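PDB 5FWH: ESSC from Geobacillus thermodenitrificans, which is a component of the bacterial type VII secretion apparatus, probably an FtsK/SpoIIIE-type ATPase that helps drive protein export. Local coordinates for residues E21-H33 against F39-K51. Numbering follows the deposited sequence.
Sequences EKVIVIGNQLEHH and FSFRNGYIQIEKK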
ATOM      1  N   GLU A  21      -8.343  -4.823 -17.849  1.00 95.41           N
ATOM      2  CA  GLU A  21      -8.033  -6.245 -17.910  1.00 93.91           C
ATOM      3  C   GLU A  21      -9.156  -7.016 -17.212  1.00 96.54           C
ATOM      4  O   GLU A  21     -10.110  -6.390 -16.740  1.00 98.61           O
ATOM      5  CB  GLU A  21      -6.662  -6.525 -17.266  1.00 92.08           C
ATOM      6  CG  GLU A  21      -5.474  -5.862 -17.965  1.00 91.51           C
ATOM      7  CD  GLU A  21      -5.006  -6.585 -19.233  1.00 93.67           C
ATOM      8  OE1 GLU A  21      -5.787  -7.340 -19.860  1.00 92.09           O
ATOM      9  OE2 GLU A  21      -3.827  -6.396 -19.611  1.00 91.74           O
ATOM     10  N   LYS A  22      -9.058  -8.360 -17.179  1.00 99.22           N
ATOM     11  CA  LYS A  22     -10.117  -9.268 -16.628  1.00 94.57           C
ATOM     12  C   LYS A  22      -9.602 -10.573 -15.930  1.00 89.18           C
ATOM     13  O   LYS A  22     -10.198 -11.030 -14.928  1.00 79.83           O
ATOM     14  CB  LYS A  22     -11.137  -9.624 -17.731  1.00 99.08           C
ATOM     15  CG  LYS A  22     -11.823  -8.410 -18.389  1.00103.77           C
ATOM     16  CD  LYS A  22     -12.738  -8.754 -19.567  1.00109.02           C
ATOM     17  CE  LYS A  22     -14.206  -8.833 -19.163  1.00109.65           C
ATOM     18  NZ  LYS A  22     -14.440  -9.901 -18.147  1.00108.23           N
ATOM     19  N   VAL A  23      -8.528 -11.163 -16.475  1.00 81.74           N
ATOM     20  CA  VAL A  23      -7.787 -12.257 -15.838  1.00 77.52           C
ATOM     21  C   VAL A  23      -6.278 -11.989 -15.917  1.00 73.44           C
ATOM     22  O   VAL A  23      -5.694 -12.025 -17.004  1.00 67.52           O
ATOM     23  CB  VAL A  23      -8.122 -13.628 -16.464  1.00 81.40           C
ATOM     24  CG1 VAL A  23      -8.249 -13.523 -17.989  1.00 85.88           C
ATOM     25  CG2 VAL A  23      -7.120 -14.713 -16.034  1.00 79.26           C
ATOM     26  N   ILE A  24      -5.649 -11.720 -14.764  1.00 68.38           N
ATOM     27  CA  ILE A  24      -4.251 -11.322 -14.737  1.00 63.96           C
ATOM     28  C   ILE A  24      -3.453 -12.386 -14.077  1.00 59.08           C
ATOM     29  O   ILE A  24      -3.989 -13.200 -13.366  1.00 61.21           O
ATOM     30  CB  ILE A  24      -3.985  -9.944 -14.081  1.00 66.10           C
ATOM     31  CG1 ILE A  24      -4.103  -9.964 -12.558  1.00 66.43           C
ATOM     32  CG2 ILE A  24      -4.894  -8.869 -14.676  1.00 70.65           C
ATOM     33  CD1 ILE A  24      -2.833  -9.511 -11.884  1.00 66.45           C
ATOM     34  N   VAL A  25      -2.158 -12.359 -14.320  1.00 56.26           N
ATOM     35  CA  VAL A  25      -1.268 -13.411 -13.886  1.00 56.02           C
ATOM     36  C   VAL A  25       0.011 -12.788 -13.308  1.00 56.23           C
ATOM     37  O   VAL A  25       0.621 -11.802 -13.865  1.00 54.48           O
ATOM     38  CB  VAL A  25      -0.967 -14.462 -14.984  1.00 59.83           C
ATOM     39  CG1 VAL A  25      -0.476 -13.800 -16.251  1.00 62.27           C
ATOM     40  CG2 VAL A  25       0.055 -15.503 -14.482  1.00 58.44           C
ATOM     41  N   ILE A  26       0.359 -13.366 -12.169  1.00 49.73           N
ATOM     42  CA  ILE A  26       1.536 -13.046 -11.443  1.00 49.15           C
ATOM     43  C   ILE A  26       2.363 -14.242 -11.624  1.00 47.84           C
ATOM     44  O   ILE A  26       1.951 -15.362 -11.219  1.00 52.59           O
ATOM     45  CB  ILE A  26       1.276 -12.904  -9.905  1.00 48.70           C
ATOM     46  CG1 ILE A  26       0.186 -11.878  -9.654  1.00 47.82           C
ATOM     47  CG2 ILE A  26       2.585 -12.621  -9.118  1.00 49.08           C
ATOM     48  CD1 ILE A  26      -0.412 -11.969  -8.260  1.00 47.46           C
ATOM     49  N   GLY A  27       3.562 -13.993 -12.123  1.00 46.92           N
ATOM     50  CA  GLY A  27       4.531 -15.003 -12.438  1.00 47.48           C
ATOM     51  C   GLY A  27       5.911 -14.400 -12.518  1.00 48.68           C
ATOM     52  O   GLY A  27       6.130 -13.303 -12.000  1.00 48.69           O
ATOM     53  N   ASN A  28       6.852 -15.130 -13.132  1.00 53.57           N
ATOM     54  CA  ASN A  28       8.296 -14.750 -13.212  1.00 54.98           C
ATOM     55  C   ASN A  28       8.887 -14.408 -14.603  1.00 59.69           C
ATOM     56  O   ASN A  28      10.103 -14.232 -14.770  1.00 59.57           O
ATOM     57  CB  ASN A  28       9.143 -15.830 -12.534  1.00 55.97           C
ATOM     58  CG  ASN A  28       9.146 -17.149 -13.281  1.00 56.11           C
ATOM     59  OD1 ASN A  28       8.709 -17.228 -14.411  1.00 57.72           O
ATOM     60  ND2 ASN A  28       9.697 -18.165 -12.666  1.00 56.66           N
ATOM     61  N   GLN A  29       8.014 -14.287 -15.583  1.00 65.79           N
ATOM     62  CA  GLN A  29       8.350 -13.772 -16.915  1.00 69.79           C
ATOM     63  C   GLN A  29       8.077 -12.292 -17.008  1.00 71.54           C
ATOM     64  O   GLN A  29       7.211 -11.794 -16.335  1.00 66.95           O
ATOM     65  CB  GLN A  29       7.467 -14.445 -17.946  1.00 74.20           C
ATOM     66  CG  GLN A  29       7.385 -15.974 -17.880  1.00 77.51           C
ATOM     67  CD  GLN A  29       8.736 -16.676 -17.843  1.00 83.30           C
ATOM     68  OE1 GLN A  29       9.746 -16.194 -18.396  1.00 82.31           O
ATOM     69  NE2 GLN A  29       8.757 -17.845 -17.188  1.00 87.25           N
ATOM     70  N   LEU A  30       8.770 -11.594 -17.908  1.00 82.15           N
ATOM     71  CA  LEU A  30       8.504 -10.161 -18.161  1.00 82.12           C
ATOM     72  C   LEU A  30       7.140  -9.875 -18.805  1.00 82.57           C
ATOM     73  O   LEU A  30       6.606  -8.775 -18.621  1.00 83.38           O
ATOM     74  CB  LEU A  30       9.623  -9.530 -18.980  1.00 84.69           C
ATOM     75  CG  LEU A  30      11.007  -9.537 -18.301  1.00 86.53           C
ATOM     76  CD1 LEU A  30      12.051  -8.933 -19.238  1.00 88.28           C
ATOM     77  CD2 LEU A  30      11.024  -8.814 -16.953  1.00 83.68           C
ATOM     78  N   GLU A  31       6.581 -10.858 -19.517  1.00 82.63           N
ATOM     79  CA  GLU A  31       5.257 -10.736 -20.164  1.00 84.41           C
ATOM     80  C   GLU A  31       4.088 -10.663 -19.170  1.00 80.45           C
ATOM     81  O   GLU A  31       3.128  -9.943 -19.394  1.00 82.39           O
ATOM     82  CB  GLU A  31       5.047 -11.884 -21.165  1.00 88.88           C
ATOM     83  CG  GLU A  31       4.758 -13.230 -20.519  1.00 93.73           C
ATOM     84  CD  GLU A  31       5.183 -14.441 -21.333  1.00 99.22           C
ATOM     85  OE1 GLU A  31       5.165 -14.366 -22.582  1.00106.80           O
ATOM     86  OE2 GLU A  31       5.523 -15.482 -20.708  1.00 99.01           O
ATOM     87  N   HIS A  32       4.194 -11.369 -18.046  1.00 74.08           N
ATOM     88  CA  HIS A  32       3.127 -11.388 -17.051  1.00 67.33           C
ATOM     89  C   HIS A  32       2.747 -10.013 -16.576  1.00 61.77           C
ATOM     90  O   HIS A  32       3.511  -9.081 -16.681  1.00 58.95           O
ATOM     91  CB  HIS A  32       3.529 -12.224 -15.850  1.00 65.29           C
ATOM     92  CG  HIS A  32       3.580 -13.676 -16.138  1.00 67.93           C
ATOM     93  ND1 HIS A  32       4.593 -14.479 -15.676  1.00 70.20           N
ATOM     94  CD2 HIS A  32       2.756 -14.477 -16.858  1.00 68.81           C
ATOM     95  CE1 HIS A  32       4.366 -15.726 -16.054  1.00 70.95           C
ATOM     96  NE2 HIS A  32       3.269 -15.747 -16.792  1.00 68.76           N
ATOM     97  N   HIS A  33       1.552  -9.920 -16.016  1.00 56.66           N
ATOM     98  CA  HIS A  33       1.095  -8.666 -15.519  1.00 54.59           C
ATOM     99  C   HIS A  33       1.951  -8.182 -14.364  1.00 55.48           C
ATOM    100  O   HIS A  33       2.363  -7.012 -14.333  1.00 55.74           O
ATOM    101  CB  HIS A  33      -0.357  -8.788 -15.145  1.00 53.06           C
ATOM    102  CG  HIS A  33      -1.207  -9.048 -16.332  1.00 55.34           C
ATOM    103  ND1 HIS A  33      -1.423 -10.318 -16.824  1.00 54.41           N
ATOM    104  CD2 HIS A  33      -1.804  -8.189 -17.200  1.00 54.58           C
ATOM    105  CE1 HIS A  33      -2.159 -10.233 -17.921  1.00 58.12           C
ATOM    106  NE2 HIS A  33      -2.392  -8.956 -18.175  1.00 56.98           N
ATOM    107  N   PHE A  39      11.089 -15.770  -7.707  1.00 61.42           N
ATOM    108  CA  PHE A  39      10.326 -16.998  -7.436  1.00 61.25           C
ATOM    109  C   PHE A  39      10.267 -17.968  -8.656  1.00 62.12           C
ATOM    110  O   PHE A  39      10.285 -17.516  -9.819  1.00 62.77           O
ATOM    111  CB  PHE A  39       8.906 -16.627  -7.064  1.00 60.93           C
ATOM    112  CG  PHE A  39       8.730 -16.086  -5.670  1.00 63.27           C
ATOM    113  CD1 PHE A  39       9.759 -15.416  -4.967  1.00 65.54           C
ATOM    114  CD2 PHE A  39       7.502 -16.231  -5.050  1.00 62.54           C
ATOM    115  CE1 PHE A  39       9.547 -14.920  -3.687  1.00 66.10           C
ATOM    116  CE2 PHE A  39       7.292 -15.738  -3.763  1.00 65.09           C
ATOM    117  CZ  PHE A  39       8.310 -15.085  -3.079  1.00 64.72           C
ATOM    118  N   SER A  40      10.133 -19.267  -8.357  1.00 61.13           N
ATOM    119  CA  SER A  40      10.008 -20.421  -9.287  1.00 61.90           C
ATOM    120  C   SER A  40       8.627 -20.606  -9.959  1.00 59.56           C
ATOM    121  O   SER A  40       8.517 -20.970 -11.142  1.00 53.68           O
ATOM    122  CB  SER A  40      10.269 -21.727  -8.466  1.00 65.01           C
ATOM    123  OG  SER A  40       9.310 -21.958  -7.367  1.00 62.35           O
ATOM    124  N   PHE A  41       7.588 -20.462  -9.124  1.00 57.20           N
ATOM    125  CA  PHE A  41       6.206 -20.772  -9.457  1.00 57.17           C
ATOM    126  C   PHE A  41       6.061 -22.241  -9.940  1.00 60.93           C
ATOM    127  O   PHE A  41       5.327 -22.528 -10.904  1.00 62.13           O
ATOM    128  CB  PHE A  41       5.646 -19.750 -10.482  1.00 55.53           C
ATOM    129  CG  PHE A  41       5.581 -18.347  -9.957  1.00 54.08           C
ATOM    130  CD1 PHE A  41       4.542 -17.964  -9.112  1.00 52.79           C
ATOM    131  CD2 PHE A  41       6.574 -17.446 -10.256  1.00 51.99           C
ATOM    132  CE1 PHE A  41       4.488 -16.690  -8.600  1.00 50.76           C
ATOM    133  CE2 PHE A  41       6.539 -16.181  -9.754  1.00 50.04           C
ATOM    134  CZ  PHE A  41       5.496 -15.791  -8.925  1.00 51.22           C
ATOM    135  N   ARG A  42       6.744 -23.153  -9.247  1.00 62.86           N
ATOM    136  CA  ARG A  42       6.645 -24.562  -9.565  1.00 67.40           C
ATOM    137  C   ARG A  42       5.255 -25.135  -9.239  1.00 69.38           C
ATOM    138  O   ARG A  42       4.801 -26.025  -9.908  1.00 68.89           O
ATOM    139  CB  ARG A  42       7.737 -25.355  -8.892  1.00 69.22           C
ATOM    140  CG  ARG A  42       8.306 -26.414  -9.825  1.00 72.64           C
ATOM    141  CD  ARG A  42       9.410 -27.241  -9.162  1.00 76.80           C
ATOM    142  NE  ARG A  42      10.283 -26.370  -8.375  1.00 75.74           N
ATOM    143  CZ  ARG A  42      11.185 -25.531  -8.882  1.00 76.22           C
ATOM    144  NH1 ARG A  42      11.401 -25.445 -10.202  1.00 74.93           N
ATOM    145  NH2 ARG A  42      11.895 -24.768  -8.053  1.00 77.09           N
ATOM    146  N   ASN A  43       4.554 -24.603  -8.252  1.00 71.79           N
ATOM    147  CA  ASN A  43       3.100 -24.908  -8.174  1.00 74.70           C
ATOM    148  C   ASN A  43       2.201 -23.892  -8.971  1.00 71.77           C
ATOM    149  O   ASN A  43       1.137 -23.471  -8.512  1.00 72.63           O
ATOM    150  CB  ASN A  43       2.591 -25.235  -6.717  1.00 76.98           C
ATOM    151  CG  ASN A  43       3.003 -24.204  -5.634  1.00 78.41           C
ATOM    152  OD1 ASN A  43       3.390 -23.069  -5.920  1.00 75.25           O
ATOM    153  ND2 ASN A  43       2.886 -24.622  -4.352  1.00 80.71           N
ATOM    154  N   GLY A  44       2.607 -23.501 -10.182  1.00 63.81           N
ATOM    155  CA  GLY A  44       1.711 -22.662 -10.990  1.00 56.90           C
ATOM    156  C   GLY A  44       1.972 -21.186 -10.797  1.00 52.83           C
ATOM    157  O   GLY A  44       2.485 -20.756  -9.772  1.00 46.49           O
ATOM    158  N   TYR A  45       1.690 -20.397 -11.829  1.00 52.32           N
ATOM    159  CA  TYR A  45       1.646 -18.986 -11.676  1.00 52.22           C
ATOM    160  C   TYR A  45       0.374 -18.701 -10.849  1.00 55.51           C
ATOM    161  O   TYR A  45      -0.420 -19.638 -10.512  1.00 57.18           O
ATOM    162  CB  TYR A  45       1.687 -18.268 -13.059  1.00 56.28           C
ATOM    163  CG  TYR A  45       2.917 -18.627 -13.922  1.00 58.67           C
ATOM    164  CD1 TYR A  45       4.214 -18.614 -13.384  1.00 58.12           C
ATOM    165  CD2 TYR A  45       2.788 -18.998 -15.280  1.00 60.04           C
ATOM    166  CE1 TYR A  45       5.320 -18.968 -14.142  1.00 56.86           C
ATOM    167  CE2 TYR A  45       3.915 -19.346 -16.059  1.00 58.55           C
ATOM    168  CZ  TYR A  45       5.181 -19.329 -15.497  1.00 58.45           C
ATOM    169  OH  TYR A  45       6.322 -19.660 -16.257  1.00 54.22           O
ATOM    170  N   ILE A  46       0.202 -17.443 -10.439  1.00 51.10           N
ATOM    171  CA  ILE A  46      -0.968 -17.036  -9.733  1.00 46.80           C
ATOM    172  C   ILE A  46      -1.818 -16.314 -10.658  1.00 51.89           C
ATOM    173  O   ILE A  46      -1.352 -15.383 -11.348  1.00 56.96           O
ATOM    174  CB  ILE A  46      -0.638 -16.195  -8.499  1.00 47.77           C
ATOM    175  CG1 ILE A  46       0.346 -16.934  -7.550  1.00 45.45           C
ATOM    176  CG2 ILE A  46      -1.915 -15.841  -7.715  1.00 47.38           C
ATOM    177  CD1 ILE A  46      -0.126 -18.341  -7.137  1.00 48.21           C
ATOM    178  N   GLN A  47      -3.070 -16.769 -10.733  1.00 52.49           N
ATOM    179  CA  GLN A  47      -4.079 -16.123 -11.557  1.00 52.61           C
ATOM    180  C   GLN A  47      -5.048 -15.418 -10.658  1.00 47.21           C
ATOM    181  O   GLN A  47      -5.555 -16.009  -9.693  1.00 48.13           O
ATOM    182  CB  GLN A  47      -4.854 -17.155 -12.416  1.00 53.96           C
ATOM    183  CG  GLN A  47      -4.060 -18.097 -13.339  1.00 56.73           C
ATOM    184  CD  GLN A  47      -3.431 -19.308 -12.652  1.00 56.39           C
ATOM    185  OE1 GLN A  47      -4.107 -20.166 -12.021  1.00 55.33           O
ATOM    186  NE2 GLN A  47      -2.143 -19.419 -12.807  1.00 59.30           N
ATOM    187  N   ILE A  48      -5.332 -14.183 -10.993  1.00 48.86           N
ATOM    188  CA  ILE A  48      -6.355 -13.379 -10.350  1.00 52.11           C
ATOM    189  C   ILE A  48      -7.363 -13.013 -11.422  1.00 53.86           C
ATOM    190  O   ILE A  48      -6.978 -12.480 -12.439  1.00 56.58           O
ATOM    191  CB  ILE A  48      -5.762 -12.064  -9.757  1.00 54.06           C
ATOM    192  CG1 ILE A  48      -4.474 -12.325  -8.996  1.00 52.69           C
ATOM    193  CG2 ILE A  48      -6.750 -11.386  -8.842  1.00 55.77           C
ATOM    194  CD1 ILE A  48      -4.627 -13.130  -7.718  1.00 51.88           C
ATOM    195  N   GLU A  49      -8.632 -13.329 -11.216  1.00 56.93           N
ATOM    196  CA  GLU A  49      -9.675 -12.932 -12.132  1.00 62.38           C
ATOM    197  C   GLU A  49     -10.846 -12.248 -11.417  1.00 63.88           C
ATOM    198  O   GLU A  49     -11.190 -12.598 -10.298  1.00 61.23           O
ATOM    199  CB  GLU A  49     -10.150 -14.126 -12.981  1.00 67.64           C
ATOM    200  CG  GLU A  49     -11.043 -15.134 -12.269  1.00 74.67           C
ATOM    201  CD  GLU A  49     -11.703 -16.182 -13.187  1.00 79.61           C
ATOM    202  OE1 GLU A  49     -10.984 -16.970 -13.850  1.00 76.27           O
ATOM    203  OE2 GLU A  49     -12.960 -16.244 -13.222  1.00 86.94           O
ATOM    204  N   LYS A  50     -11.466 -11.283 -12.099  1.00 67.65           N
ATOM    205  CA  LYS A  50     -12.602 -10.543 -11.544  1.00 70.74           C
ATOM    206  C   LYS A  50     -13.885 -11.332 -11.776  1.00 77.24           C
ATOM    207  O   LYS A  50     -13.986 -12.080 -12.759  1.00 80.15           O
ATOM    208  CB  LYS A  50     -12.682  -9.160 -12.168  1.00 70.78           C
ATOM    209  CG  LYS A  50     -12.647  -8.027 -11.146  1.00 73.80           C
ATOM    210  CD  LYS A  50     -12.538  -6.644 -11.803  1.00 75.41           C
ATOM    211  CE  LYS A  50     -13.738  -6.343 -12.718  1.00 76.93           C
ATOM    212  NZ  LYS A  50     -13.869  -4.901 -13.110  1.00 79.55           N
ATOM    213  N   LYS A  51     -14.861 -11.177 -10.882  1.00 80.99           N
ATOM    214  CA  LYS A  51     -16.102 -11.971 -10.956  1.00 87.16           C
ATOM    215  C   LYS A  51     -17.338 -11.234 -11.556  1.00 93.72           C
ATOM    216  O   LYS A  51     -18.123 -11.843 -12.290  1.00100.52           O
ATOM    217  CB  LYS A  51     -16.413 -12.600  -9.581  1.00 87.57           C
ATOM    218  CG  LYS A  51     -17.573 -12.022  -8.759  1.00 89.25           C
ATOM    219  CD  LYS A  51     -18.905 -12.715  -9.050  1.00 92.41           C
ATOM    220  CE  LYS A  51     -20.016 -12.165  -8.169  1.00 95.58           C
ATOM    221  NZ  LYS A  51     -21.374 -12.484  -8.699  1.00 98.18           N
TER
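Strands 23-27 and 46-50 pair antiparallel within a mixed sheet, Ile24 facing Ile48 and Ile26 facing Ile46 as hydrogen-bonded pairs. Four backbone bonds link the isoleucine pairs, and Lys50 N to Lys22 O adds a fifth just before strand 23-27. The isoleucines share one face: Ile24 lies alongside Ile48, its CG1 3.9 Å from Ile48 CB, while Ile26 is also covered by Met84 and Ile86 of strand 84-88. This face closes against the second sheet, the arrangement expected of a forkhead-associated beta sandwich. At the end of strand 23-27, Phe41 lays a ring face over Gly27 CA in a CH-pi contact, 3.8 Å from CA to the ring centroid, and Asn28 ND2 donates in its amide plane to a lone pair of Phe39 O (3.0 Å). With CG anti to its carbonyl carbon (chi1 -57°), Tyr45 presents a ring face to the edge of His32; His32 CE1 sits over the ring centre, the planes 63° apart. Gln29 NE2 reaches Tyr45 OH at 3.2 Å. Putting an alanine at Tyr45 would probably leave the His32 edge without its aromatic face and Gln29 NE2 without this acceptor. Tyr45 CB also abuts Val25 CG2, 3.5 Å away.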